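Local atomic coordinates of hypothetical protein PH0495 (Pyrococcus horikoshii, PDB entry 1X3L), a protein that catalyses the ATP-dependent phosphorylation of D-glycerate to 2-phosphoglycerate, with magnesium as cofactor, and also accepts other nucleotides or pyrophosphate as phosphate donor. Residues E16-A21 with I270-I275; K50-L56 with D123-I129; I194-V198 with T423-S427. All coordinates share one frame; numbering follows the deposited sequence.

Interaction 1 of 3, residues E16-A21 with I270-I275; sequences EAIKAA and ISCEAI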
loop_
_atom_site.group_PDB
_atom_site.type_symbol
_atom_site.label_atom_id
_atom_site.label_comp_id
_atom_site.label_asym_id
_atom_site.label_seq_id
_atom_site.Cartn_x
_atom_site.Cartn_y
_atom_site.Cartn_z
ATOM N N GLU A 16 -6.256 -15.774 -1.787
ATOM C CA GLU A 16 -7.313 -14.914 -1.256
ATOM C C GLU A 16 -6.781 -13.534 -0.873
ATOM O O GLU A 16 -7.426 -12.520 -1.129
ATOM C CB GLU A 16 -7.969 -15.557 -0.030
ATOM C CG GLU A 16 -8.929 -16.682 -0.357
ATOM C CD GLU A 16 -10.123 -16.204 -1.169
ATOM O OE1 GLU A 16 -10.849 -15.303 -0.694
ATOM O OE2 GLU A 16 -10.335 -16.728 -2.280
ATOM N N ALA A 17 -5.606 -13.504 -0.257
ATOM C CA ALA A 17 -5.005 -12.242 0.160
ATOM C C ALA A 17 -4.700 -11.383 -1.058
ATOM O O ALA A 17 -4.946 -10.181 -1.057
ATOM C CB ALA A 17 -3.721 -12.502 0.953
ATOM N N ILE A 18 -4.159 -12.007 -2.099
ATOM C CA ILE A 18 -3.815 -11.278 -3.307
ATOM C C ILE A 18 -5.060 -10.746 -4.014
ATOM O O ILE A 18 -5.072 -9.607 -4.466
ATOM C CB ILE A 18 -2.998 -12.163 -4.266
ATOM C CG1 ILE A 18 -1.675 -12.545 -3.600
ATOM C CG2 ILE A 18 -2.734 -11.416 -5.570
ATOM C CD1 ILE A 18 -0.852 -13.542 -4.397
ATOM N N LYS A 19 -6.109 -11.561 -4.093
ATOM C CA LYS A 19 -7.354 -11.141 -4.741
ATOM C C LYS A 19 -8.000 -9.968 -4.004
ATOM O O LYS A 19 -8.513 -9.042 -4.626
ATOM C CB LYS A 19 -8.351 -12.302 -4.803
ATOM C CG LYS A 19 -7.919 -13.468 -5.680
ATOM C CD LYS A 19 -8.934 -14.604 -5.606
ATOM C CE LYS A 19 -8.437 -15.844 -6.330
ATOM N NZ LYS A 19 -9.386 -16.995 -6.182
ATOM N N ALA A 20 -7.972 -10.010 -2.678
ATOM C CA ALA A 20 -8.563 -8.942 -1.872
ATOM C C ALA A 20 -7.784 -7.634 -2.029
ATOM O O ALA A 20 -8.279 -6.562 -1.672
ATOM C CB ALA A 20 -8.601 -9.356 -0.404
ATOM N N ALA A 21 -6.563 -7.728 -2.556
ATOM C CA ALA A 21 -5.729 -6.547 -2.756
ATOM C C ALA A 21 -5.701 -6.096 -4.216
ATOM O O ALA A 21 -5.093 -5.077 -4.541
ATOM C CB ALA A 21 -4.308 -6.815 -2.266
ATOM N N ILE A 270 -7.063 -5.649 5.217
ATOM C CA ILE A 270 -8.159 -6.184 4.417
ATOM C C ILE A 270 -7.763 -7.531 3.816
ATOM O O ILE A 270 -8.592 -8.440 3.706
ATOM C CB ILE A 270 -8.583 -5.173 3.316
ATOM C CG1 ILE A 270 -9.385 -4.035 3.965
ATOM C CG2 ILE A 270 -9.422 -5.858 2.246
ATOM C CD1 ILE A 270 -9.681 -2.881 3.034
ATOM N N SER A 271 -6.492 -7.675 3.451
ATOM C CA SER A 271 -6.035 -8.944 2.898
ATOM C C SER A 271 -5.943 -10.002 4.002
ATOM O O SER A 271 -6.245 -11.173 3.771
ATOM C CB SER A 271 -4.684 -8.780 2.186
ATOM O OG SER A 271 -4.855 -8.149 0.922
ATOM N N CYS A 272 -5.541 -9.591 5.202
ATOM C CA CYS A 272 -5.446 -10.528 6.324
ATOM C C CYS A 272 -6.843 -11.022 6.711
ATOM O O CYS A 272 -7.020 -12.176 7.106
ATOM C CB CYS A 272 -4.784 -9.856 7.533
ATOM S SG CYS A 272 -2.990 -9.551 7.348
ATOM N N GLU A 273 -7.833 -10.144 6.591
ATOM C CA GLU A 273 -9.200 -10.507 6.928
ATOM C C GLU A 273 -9.732 -11.485 5.882
ATOM O O GLU A 273 -10.470 -12.416 6.212
ATOM C CB GLU A 273 -10.075 -9.250 7.015
ATOM C CG GLU A 273 -9.610 -8.297 8.113
ATOM C CD GLU A 273 -10.378 -6.983 8.144
ATOM O OE1 GLU A 273 -10.920 -6.575 7.095
ATOM O OE2 GLU A 273 -10.421 -6.344 9.218
ATOM N N ALA A 274 -9.339 -11.282 4.627
ATOM C CA ALA A 274 -9.758 -12.176 3.554
ATOM C C ALA A 274 -9.204 -13.571 3.835
ATOM O O ALA A 274 -9.860 -14.575 3.559
ATOM C CB ALA A 274 -9.251 -11.667 2.205
ATOM N N ILE A 275 -7.992 -13.627 4.386
ATOM C CA ILE A 275 -7.353 -14.900 4.727
ATOM C C ILE A 275 -8.093 -15.587 5.874
ATOM O O ILE A 275 -8.412 -16.778 5.801
ATOM C CB ILE A 275 -5.879 -14.701 5.174
ATOM C CG1 ILE A 275 -5.009 -14.294 3.979
ATOM C CG2 ILE A 275 -5.341 -15.982 5.791
ATOM C CD1 ILE A 275 -3.571 -13.922 4.375
HETATM O O HOH W 1 -11.806 -14.768 1.773
HETATM O O HOH W 2 -6.572 -5.645 0.440
#
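A17 and S271 are the nearest pair, CA atoms 4.4 Å apart, where helix segments 16-20 and 270-275 run closer to antiparallel than parallel, at 138°, with axes 7.8 Å apart at closest approach. This close spacing is possible because small residues fill the interface. A20 and A274 point toward the opposite helix, and their methyl groups meet at 3.5 Å from CB to CB. A17 lies one turn earlier. A17 CB touches the end of the I275 side chain, 3.7 Å from I275 CD1.

S271 makes the direct hydrogen bond between the helices. S271 OG donates to A17 O at 2.8 Å. The hydroxyl comes in from the side of the carbonyl. A17 O also takes a weak bond from A21 N, so this oxygen takes two donors. S271 OG lies beside its own backbone N (chi1 -76°), which turns it to the A17 carbonyl. The methyl group of A21 rests against the same hydroxyl.

The contact lies between the parallel sheet and the mixed sheet. Helix 268-281 follows strand 260-266, the last strand of the parallel sheet, and leads into strand 285-290 of the mixed sheet. Helix 6-20, from the start of the chain, packs alongside it. A17, S271 and I275 all reach down to I428 on strand 427-435, so both helices rest on the mixed sheet.

Two waters extend the polar contact. One donates to A20 O and to S271 OG. The other donates to E16 OE1 at 2.7 Å and to A274 O at 2.6 Å. A bend at chi2 (-63°) brings the E16 carboxylate round to this second water.

Interaction 2 of 3, residues K50-L56 with D123-I129; sequences KVYVIAL and DIVFILI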
loop_
_atom_site.group_PDB
_atom_site.type_symbol
_atom_site.label_atom_id
_atom_site.label_comp_id
_atom_site.label_asym_id
_atom_site.label_seq_id
_atom_site.Cartn_x
_atom_site.Cartn_y
_atom_site.Cartn_z
ATOM N N LYS A 50 -24.563 13.553 -12.201
ATOM C CA LYS A 50 -23.640 12.781 -13.021
ATOM C C LYS A 50 -22.502 12.236 -12.164
ATOM O O LYS A 50 -22.340 12.628 -11.005
ATOM C CB LYS A 50 -23.069 13.655 -14.139
ATOM C CG LYS A 50 -24.096 14.103 -15.166
ATOM C CD LYS A 50 -23.452 14.970 -16.234
ATOM C CE LYS A 50 -24.469 15.403 -17.278
ATOM N NZ LYS A 50 -25.583 16.179 -16.667
ATOM N N VAL A 51 -21.718 11.327 -12.736
ATOM C CA VAL A 51 -20.592 10.729 -12.027
ATOM C C VAL A 51 -19.283 11.002 -12.759
ATOM O O VAL A 51 -19.164 10.749 -13.958
ATOM C CB VAL A 51 -20.762 9.205 -11.885
ATOM C CG1 VAL A 51 -19.551 8.611 -11.173
ATOM C CG2 VAL A 51 -22.030 8.896 -11.112
ATOM N N TYR A 52 -18.305 11.520 -12.027
ATOM C CA TYR A 52 -16.999 11.831 -12.590
ATOM C C TYR A 52 -15.935 10.978 -11.908
ATOM O O TYR A 52 -16.140 10.480 -10.800
ATOM C CB TYR A 52 -16.686 13.315 -12.389
ATOM C CG TYR A 52 -17.528 14.240 -13.242
ATOM C CD1 TYR A 52 -17.226 14.443 -14.590
ATOM C CD2 TYR A 52 -18.644 14.892 -12.711
ATOM C CE1 TYR A 52 -18.013 15.271 -15.391
ATOM C CE2 TYR A 52 -19.441 15.722 -13.505
ATOM C CZ TYR A 52 -19.119 15.907 -14.845
ATOM O OH TYR A 52 -19.899 16.716 -15.640
ATOM N N VAL A 53 -14.796 10.811 -12.570
ATOM C CA VAL A 53 -13.716 10.017 -12.004
ATOM C C VAL A 53 -12.363 10.697 -12.120
ATOM O O VAL A 53 -11.975 11.154 -13.191
ATOM C CB VAL A 53 -13.597 8.633 -12.692
ATOM C CG1 VAL A 53 -12.328 7.931 -12.216
ATOM C CG2 VAL A 53 -14.813 7.777 -12.378
ATOM N N ILE A 54 -11.651 10.763 -11.002
ATOM C CA ILE A 54 -10.313 11.328 -10.970
ATOM C C ILE A 54 -9.442 10.271 -10.295
ATOM O O ILE A 54 -9.546 10.051 -9.084
ATOM C CB ILE A 54 -10.256 12.635 -10.154
ATOM C CG1 ILE A 54 -11.069 13.725 -10.863
ATOM C CG2 ILE A 54 -8.802 13.074 -9.979
ATOM C CD1 ILE A 54 -11.165 15.031 -10.082
ATOM N N ALA A 55 -8.602 9.611 -11.087
ATOM C CA ALA A 55 -7.728 8.561 -10.580
ATOM C C ALA A 55 -6.258 8.941 -10.675
ATOM O O ALA A 55 -5.818 9.530 -11.663
ATOM C CB ALA A 55 -7.984 7.275 -11.344
ATOM N N LEU A 56 -5.504 8.594 -9.638
ATOM C CA LEU A 56 -4.079 8.889 -9.578
ATOM C C LEU A 56 -3.328 7.785 -8.841
ATOM O O LEU A 56 -3.701 7.388 -7.731
ATOM C CB LEU A 56 -3.841 10.226 -8.869
ATOM C CG LEU A 56 -4.592 10.395 -7.544
ATOM C CD1 LEU A 56 -3.646 10.905 -6.462
ATOM C CD2 LEU A 56 -5.763 11.348 -7.750
ATOM N N ASP A 123 -23.459 16.509 -8.261
ATOM C CA ASP A 123 -22.761 15.413 -8.928
ATOM C C ASP A 123 -21.874 14.658 -7.940
ATOM O O ASP A 123 -21.553 15.161 -6.860
ATOM C CB ASP A 123 -21.880 15.930 -10.068
ATOM C CG ASP A 123 -22.669 16.637 -11.144
ATOM O OD1 ASP A 123 -23.795 16.192 -11.453
ATOM O OD2 ASP A 123 -22.150 17.632 -11.693
ATOM N N ILE A 124 -21.480 13.450 -8.323
ATOM C CA ILE A 124 -20.616 12.621 -7.495
ATOM C C ILE A 124 -19.253 12.525 -8.175
ATOM O O ILE A 124 -19.172 12.325 -9.390
ATOM C CB ILE A 124 -21.191 11.196 -7.328
ATOM C CG1 ILE A 124 -22.506 11.253 -6.547
ATOM C CG2 ILE A 124 -20.177 10.293 -6.622
ATOM C CD1 ILE A 124 -23.118 9.896 -6.274
ATOM N N VAL A 125 -18.189 12.684 -7.396
ATOM C CA VAL A 125 -16.837 12.603 -7.938
ATOM C C VAL A 125 -16.015 11.544 -7.213
ATOM O O VAL A 125 -15.716 11.684 -6.027
ATOM C CB VAL A 125 -16.088 13.950 -7.811
ATOM C CG1 VAL A 125 -14.683 13.816 -8.386
ATOM C CG2 VAL A 125 -16.860 15.054 -8.528
ATOM N N PHE A 126 -15.656 10.484 -7.931
ATOM C CA PHE A 126 -14.841 9.413 -7.368
ATOM C C PHE A 126 -13.373 9.819 -7.446
ATOM O O PHE A 126 -12.895 10.235 -8.501
ATOM C CB PHE A 126 -15.025 8.114 -8.165
ATOM C CG PHE A 126 -16.200 7.291 -7.735
ATOM C CD1 PHE A 126 -16.107 6.444 -6.637
ATOM C CD2 PHE A 126 -17.402 7.359 -8.429
ATOM C CE1 PHE A 126 -17.193 5.674 -6.235
ATOM C CE2 PHE A 126 -18.497 6.595 -8.037
ATOM C CZ PHE A 126 -18.393 5.751 -6.939
ATOM N N ILE A 127 -12.665 9.715 -6.328
ATOM C CA ILE A 127 -11.238 10.026 -6.299
ATOM C C ILE A 127 -10.592 8.673 -6.009
ATOM O O ILE A 127 -10.775 8.119 -4.928
ATOM C CB ILE A 127 -10.887 11.013 -5.165
ATOM C CG1 ILE A 127 -11.725 12.287 -5.299
ATOM C CG2 ILE A 127 -9.403 11.359 -5.222
ATOM C CD1 ILE A 127 -11.426 13.099 -6.552
ATOM N N LEU A 128 -9.864 8.135 -6.984
ATOM C CA LEU A 128 -9.229 6.828 -6.846
ATOM C C LEU A 128 -7.726 6.995 -6.612
ATOM O O LEU A 128 -6.987 7.433 -7.494
ATOM C CB LEU A 128 -9.516 5.995 -8.106
ATOM C CG LEU A 128 -10.995 5.971 -8.538
ATOM C CD1 LEU A 128 -11.179 5.076 -9.764
ATOM C CD2 LEU A 128 -11.866 5.459 -7.389
ATOM N N ILE A 129 -7.281 6.632 -5.415
ATOM C CA ILE A 129 -5.884 6.798 -5.042
ATOM C C ILE A 129 -5.097 5.504 -4.807
ATOM O O ILE A 129 -5.558 4.586 -4.125
ATOM C CB ILE A 129 -5.783 7.676 -3.774
ATOM C CG1 ILE A 129 -6.615 8.950 -3.960
ATOM C CG2 ILE A 129 -4.325 8.038 -3.498
ATOM C CD1 ILE A 129 -6.684 9.846 -2.715
HETATM O O HOH W 3 -22.149 17.691 -14.354
#
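K50 N donates to D123 OD1 at 2.8 Å, in a nearly straight bond (174°) from above the carboxylate plane. D123 CG lies beside its own backbone N (chi1 -61°), which turns the carboxylate to K50 N. From there the backbones pair in parallel. K50 O accepts from I124 N, and the ladder continues to L56 N and L128 O, 2.9 Å apart.

D123 OD2 lies near the plane of the Y52 ring, at its edge, 3.8 Å from Y52 CE2. A water donates to this OD2 and hydrogen-bonds Y52 OH. R120 N also holds OD2. Replacing D123 with alanine is likely to leave the K50 and R120 backbone N-H groups without their acceptor and the water without one partner.

The strands are central neighbours in a six-stranded parallel sheet of order 3-2-1-4-5-6, the Rossmann-like arrangement. They are the first and fourth strands, so the chain order switches between them. K58, probably a substrate-binding residue, comes just after L56.

On one face V51 CG1 meets the edge of the F126 ring, 3.7 Å from CD2, and A55 CB meets L128 CB at 3.8 Å. Helix 60-70 packs over this side through I67 and M63. On the other face I54 CB touches I127 CD1 at 3.8 Å, side by side. Helix 103-118 lies on this side, with L116 against I54 and V125.

Interaction 3 of 3, residues I194-V198 with T423-S427; sequences ISDVV and TNVNS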
loop_
_atom_site.group_PDB
_atom_site.type_symbol
_atom_site.label_atom_id
_atom_site.label_comp_id
_atom_site.label_asym_id
_atom_site.label_seq_id
_atom_site.Cartn_x
_atom_site.Cartn_y
_atom_site.Cartn_z
ATOM N N ILE A 194 -5.974 2.787 -1.763
ATOM C CA ILE A 194 -5.273 1.520 -1.605
ATOM C C ILE A 194 -4.003 1.893 -0.859
ATOM O O ILE A 194 -3.294 2.810 -1.264
ATOM C CB ILE A 194 -4.910 0.881 -2.960
ATOM C CG1 ILE A 194 -6.187 0.410 -3.662
ATOM C CG2 ILE A 194 -3.951 -0.309 -2.738
ATOM C CD1 ILE A 194 -5.948 -0.216 -5.020
ATOM N N SER A 195 -3.718 1.190 0.230
ATOM C CA SER A 195 -2.557 1.509 1.044
ATOM C C SER A 195 -1.389 0.539 1.014
ATOM O O SER A 195 -1.551 -0.643 1.302
ATOM C CB SER A 195 -2.984 1.681 2.497
ATOM O OG SER A 195 -1.849 1.910 3.307
ATOM N N ASP A 196 -0.209 1.061 0.684
ATOM C CA ASP A 196 1.007 0.259 0.672
ATOM C C ASP A 196 1.874 0.744 1.831
ATOM O O ASP A 196 3.093 0.551 1.847
ATOM C CB ASP A 196 1.753 0.410 -0.663
ATOM C CG ASP A 196 2.190 1.841 -0.940
ATOM O OD1 ASP A 196 1.823 2.747 -0.160
ATOM O OD2 ASP A 196 2.897 2.059 -1.950
ATOM N N VAL A 197 1.225 1.374 2.807
ATOM C CA VAL A 197 1.905 1.902 3.985
ATOM C C VAL A 197 1.528 1.113 5.244
ATOM O O VAL A 197 0.347 0.998 5.575
ATOM C CB VAL A 197 1.531 3.390 4.223
ATOM C CG1 VAL A 197 2.224 3.916 5.479
ATOM C CG2 VAL A 197 1.916 4.224 3.012
ATOM N N VAL A 198 2.527 0.580 5.939
ATOM C CA VAL A 198 2.278 -0.172 7.161
ATOM C C VAL A 198 1.601 0.764 8.162
ATOM O O VAL A 198 2.142 1.820 8.493
ATOM C CB VAL A 198 3.596 -0.708 7.776
ATOM C CG1 VAL A 198 3.315 -1.370 9.126
ATOM C CG2 VAL A 198 4.238 -1.718 6.829
ATOM N N THR A 423 -0.498 -5.334 -7.607
ATOM C CA THR A 423 -0.844 -4.578 -6.407
ATOM C C THR A 423 0.278 -4.568 -5.373
ATOM O O THR A 423 1.368 -5.097 -5.617
ATOM C CB THR A 423 -2.125 -5.136 -5.751
ATOM O OG1 THR A 423 -2.490 -4.304 -4.641
ATOM C CG2 THR A 423 -1.906 -6.572 -5.276
ATOM N N ASN A 424 0.010 -3.954 -4.225
ATOM C CA ASN A 424 0.992 -3.884 -3.155
ATOM C C ASN A 424 0.411 -3.403 -1.834
ATOM O O ASN A 424 0.122 -2.218 -1.659
ATOM C CB ASN A 424 2.162 -2.974 -3.558
ATOM C CG ASN A 424 3.184 -2.801 -2.442
ATOM O OD1 ASN A 424 3.300 -3.642 -1.551
ATOM N ND2 ASN A 424 3.940 -1.711 -2.497
ATOM N N VAL A 425 0.224 -4.340 -0.909
ATOM C CA VAL A 425 -0.276 -4.008 0.416
ATOM C C VAL A 425 0.691 -4.620 1.421
ATOM O O VAL A 425 0.311 -5.008 2.523
ATOM C CB VAL A 425 -1.714 -4.534 0.652
ATOM C CG1 VAL A 425 -2.679 -3.808 -0.284
ATOM C CG2 VAL A 425 -1.777 -6.031 0.430
ATOM N N ASN A 426 1.951 -4.698 1.005
ATOM C CA ASN A 426 3.084 -5.215 1.780
ATOM C C ASN A 426 3.002 -6.734 2.028
ATOM O O ASN A 426 2.435 -7.488 1.248
ATOM C CB ASN A 426 3.127 -4.472 3.116
ATOM C CG ASN A 426 3.582 -3.055 2.887
ATOM O OD1 ASN A 426 4.517 -2.786 2.138
ATOM N ND2 ASN A 426 2.888 -2.120 3.558
ATOM N N SER A 427 3.605 -7.206 3.116
ATOM C CA SER A 427 3.701 -8.646 3.343
ATOM C C SER A 427 2.813 -9.292 4.388
ATOM O O SER A 427 2.346 -8.645 5.325
ATOM C CB SER A 427 5.154 -9.008 3.652
ATOM O OG SER A 427 6.005 -8.624 2.588
#
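N426 combines a positive phi of 68° with an extended psi of -153°, a region populated mostly by glycine, and its side chain makes the one direct hydrogen bond to segment 194-198. That bond is weak. N426 ND2 gives it to D196 O at 3.2 Å, and it is clearly bent. The same ND2 lies against V198 CG2.

D196 and N424 meet without a hydrogen bond. D196 CB sits 3.2 Å from N424 O and 3.6 Å from N424 ND2. N424 CG lies anti to the backbone N (chi1 177°), which puts the amide beside D196 CB. The carboxylate and amide planes are turned steeply against each other.

Each loop is braced from within. N424 OD1 accepts from N426 N in an Asx turn. S195 OG accepts from V197 N in an ST turn and is also hydrogen-bonded to D200.

The D196 side chain is about 6 Å from that of K58, a substrate-binding residue by similarity, and about 5 Å from a bound sulfate. The contact is therefore probably at the edge of the substrate pocket.

I194 ends strand 188-194 of the parallel sheet, where it packs on A266 of strand 260-266 and P23 of helix 23-30. S427 begins strand 427-435 of the mixed sheet, hydrogen-bonded to G328 of strand 322-328.

Interaction 2 lies within the parallel sheet, and interactions 1 and 3 lie between this sheet and the mixed one. The centres of interactions 1 and 3 are 11 Å apart. They touch directly: A21 O probably bonds T423 OG1, and V425 packs on A21 and S271. Interaction 2 is 25 Å from interaction 1 and 22 Å from interaction 3, centre to centre. I129 O probably bonds I194 N. Along the chain, both segments of interaction 2 fall between those of interaction 1 and precede interaction 3. The segments of 1 and 3 alternate. Interaction 1 joins the N-terminal helix to the middle of the chain. Interaction 3 joins the middle to the end, beside the probable substrate pocket.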